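Thioesterase domain protein YiiD (Shewanella oneidensis, PDB 1T82) is a putative thioesterase with a hotdog fold and may transfer acyl groups. Local coordinates at residues 14-17 and 18-21. Numbering follows the deposited sequence.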
ATOM      1  N   LEU B  14       7.874 -24.130   3.734  1.00 15.99           N
ATOM      2  CA  LEU B  14       7.354 -23.140   2.796  1.00 15.55           C
ATOM      3  C   LEU B  14       7.174 -21.759   3.414  1.00 13.71           C
ATOM      4  O   LEU B  14       7.503 -20.753   2.791  1.00 12.52           O
ATOM      5  CB  LEU B  14       6.018 -23.604   2.202  1.00 17.31           C
ATOM      6  CG  LEU B  14       6.091 -24.612   1.053  1.00 19.87           C
ATOM      7  CD1 LEU B  14       4.686 -25.026   0.653  1.00 20.88           C
ATOM      8  CD2 LEU B  14       6.824 -23.992  -0.129  1.00 21.42           C
ATOM      9  N   LEU B  15       6.653 -21.706   4.636  1.00 11.76           N
ATOM     10  CA  LEU B  15       6.440 -20.423   5.299  1.00 13.35           C
ATOM     11  C   LEU B  15       7.754 -19.697   5.552  1.00 13.30           C
ATOM     12  O   LEU B  15       7.829 -18.476   5.418  1.00 13.29           O
ATOM     13  CB  LEU B  15       5.680 -20.619   6.612  1.00 13.09           C
ATOM     14  CG  LEU B  15       4.248 -21.142   6.441  1.00 15.38           C
ATOM     15  CD1 LEU B  15       3.655 -21.470   7.793  1.00 18.52           C
ATOM     16  CD2 LEU B  15       3.405 -20.108   5.707  1.00 17.21           C
ATOM     17  N   ASN B  16       8.788 -20.440   5.930  1.00 13.57           N
ATOM     18  CA  ASN B  16      10.088 -19.825   6.164  1.00 13.07           C
ATOM     19  C   ASN B  16      10.646 -19.324   4.839  1.00 13.15           C
ATOM     20  O   ASN B  16      11.252 -18.257   4.771  1.00 10.62           O
ATOM     21  CB  ASN B  16      11.053 -20.831   6.799  1.00 13.85           C
ATOM     22  CG  ASN B  16      10.848 -20.960   8.293  1.00 14.82           C
ATOM     23  OD1 ASN B  16      10.598 -22.050   8.811  1.00 19.28           O
ATOM     24  ND2 ASN B  16      10.954 -19.841   8.996  1.00 15.86           N
ATOM     25  N   ARG B  17      10.426 -20.108   3.787  1.00 12.91           N
ATOM     26  CA  ARG B  17      10.883 -19.766   2.446  1.00 14.24           C
ATOM     27  C   ARG B  17      10.189 -18.490   1.989  1.00 12.41           C
ATOM     28  O   ARG B  17      10.805 -17.616   1.384  1.00 12.45           O
ATOM     29  CB  ARG B  17      10.547 -20.901   1.472  1.00 16.49           C
ATOM     30  CG  ARG B  17      11.034 -20.672   0.052  1.00 22.26           C
ATOM     31  CD  ARG B  17      12.333 -21.413  -0.213  1.00 25.72           C
ATOM     32  NE  ARG B  17      12.157 -22.859  -0.123  1.00 27.39           N
ATOM     33  CZ  ARG B  17      11.384 -23.572  -0.936  1.00 28.94           C
ATOM     34  NH1 ARG B  17      11.286 -24.887  -0.780  1.00 30.54           N
ATOM     35  NH2 ARG B  17      10.711 -22.972  -1.909  1.00 29.23           N
ATOM     36  N   LEU B  18       8.896 -18.398   2.274  1.00 11.48           N
ATOM     37  CA  LEU B  18       8.120 -17.226   1.892  1.00 10.62           C
ATOM     38  C   LEU B  18       8.653 -15.988   2.609  1.00 10.40           C
ATOM     39  O   LEU B  18       8.889 -14.952   1.990  1.00  9.80           O
ATOM     40  CB  LEU B  18       6.639 -17.441   2.234  1.00 10.48           C
ATOM     41  CG  LEU B  18       5.694 -16.264   1.977  1.00 10.75           C
ATOM     42  CD1 LEU B  18       5.776 -15.846   0.521  1.00 11.23           C
ATOM     43  CD2 LEU B  18       4.266 -16.654   2.342  1.00 12.18           C
ATOM     44  N   ARG B  19       8.859 -16.111   3.916  1.00 11.14           N
ATOM     45  CA  ARG B  19       9.361 -15.004   4.727  1.00 12.39           C
ATOM     46  C   ARG B  19      10.737 -14.540   4.225  1.00 11.38           C
ATOM     47  O   ARG B  19      10.990 -13.344   4.091  1.00 10.20           O
ATOM     48  CB  ARG B  19       9.438 -15.452   6.192  1.00 13.47           C
ATOM     49  CG  ARG B  19       9.559 -14.337   7.217  1.00 20.12           C
ATOM     50  CD  ARG B  19      10.998 -13.948   7.462  1.00 23.82           C
ATOM     51  NE  ARG B  19      11.858 -15.106   7.699  1.00 27.20           N
ATOM     52  CZ  ARG B  19      11.660 -16.023   8.642  1.00 25.64           C
ATOM     53  NH1 ARG B  19      12.510 -17.035   8.766  1.00 27.30           N
ATOM     54  NH2 ARG B  19      10.619 -15.936   9.458  1.00 28.62           N
ATOM     55  N   GLN B  20      11.614 -15.499   3.941  1.00 11.23           N
ATOM     56  CA  GLN B  20      12.958 -15.209   3.454  1.00 12.32           C
ATOM     57  C   GLN B  20      12.912 -14.535   2.085  1.00 11.53           C
ATOM     58  O   GLN B  20      13.709 -13.638   1.794  1.00 12.33           O
ATOM     59  CB  GLN B  20      13.768 -16.504   3.370  1.00 16.03           C
ATOM     60  CG  GLN B  20      15.180 -16.340   2.840  1.00 22.02           C
ATOM     61  CD  GLN B  20      15.957 -15.271   3.576  1.00 25.89           C
ATOM     62  OE1 GLN B  20      16.034 -15.274   4.805  1.00 29.30           O
ATOM     63  NE2 GLN B  20      16.547 -14.348   2.824  1.00 28.96           N
ATOM     64  N   THR B  21      11.975 -14.970   1.251  1.00 11.48           N
ATOM     65  CA  THR B  21      11.816 -14.400  -0.082  1.00 11.63           C
ATOM     66  C   THR B  21      11.433 -12.932   0.050  1.00 10.70           C
ATOM     67  O   THR B  21      11.959 -12.081  -0.664  1.00 10.63           O
ATOM     68  CB  THR B  21      10.722 -15.137  -0.877  1.00 12.07           C
ATOM     69  OG1 THR B  21      11.101 -16.510  -1.052  1.00 13.48           O
ATOM     70  CG2 THR B  21      10.520 -14.490  -2.241  1.00 13.80           C
TER
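L14 and L18, L15 and R19, N16 and Q20, and R17 and T21 are joined by successive i to i+4 backbone hydrogen bonds, so residues 14-17 and 18-21 form consecutive turns of the α-helix 12-25. The amide N of L18 lies 2.8 Å from L14 O, and that of R19 3.0 Å from L15 O. At the end of the series R17 O is gripped twice. T21 N reaches it at 2.9 Å, while T21 OG1 donates a 2.7 Å bond to the same R17 O from the opposite face of the carbonyl, 36° out of its plane. With OG1 anti to its own carbonyl carbon (chi1 -62°), the hydroxyl folds back against the preceding turn. A valine in place of T21 would remove this second donor and would probably leave R17 O with just the backbone amide of the pair. Farther round the helix, the side chains of N16 and R19 lie alongside each other and point the same way, with the amide and guanidinium planes 59° apart; the backbone carbonyl oxygen of N16, which accepts from Q20 N, sits over one face of the R19 guanidinium. The helix rests on its nonpolar side: L18 touches both W78 of helix 62-84 and P36 of strand 35-40, L15 packs on P36 and F39 of that strand, and L14 meets Q82 and L83. Helix 12-25 thus bridges the long helix of the hotdog fold and an outermost strand of the chain's antiparallel sheet.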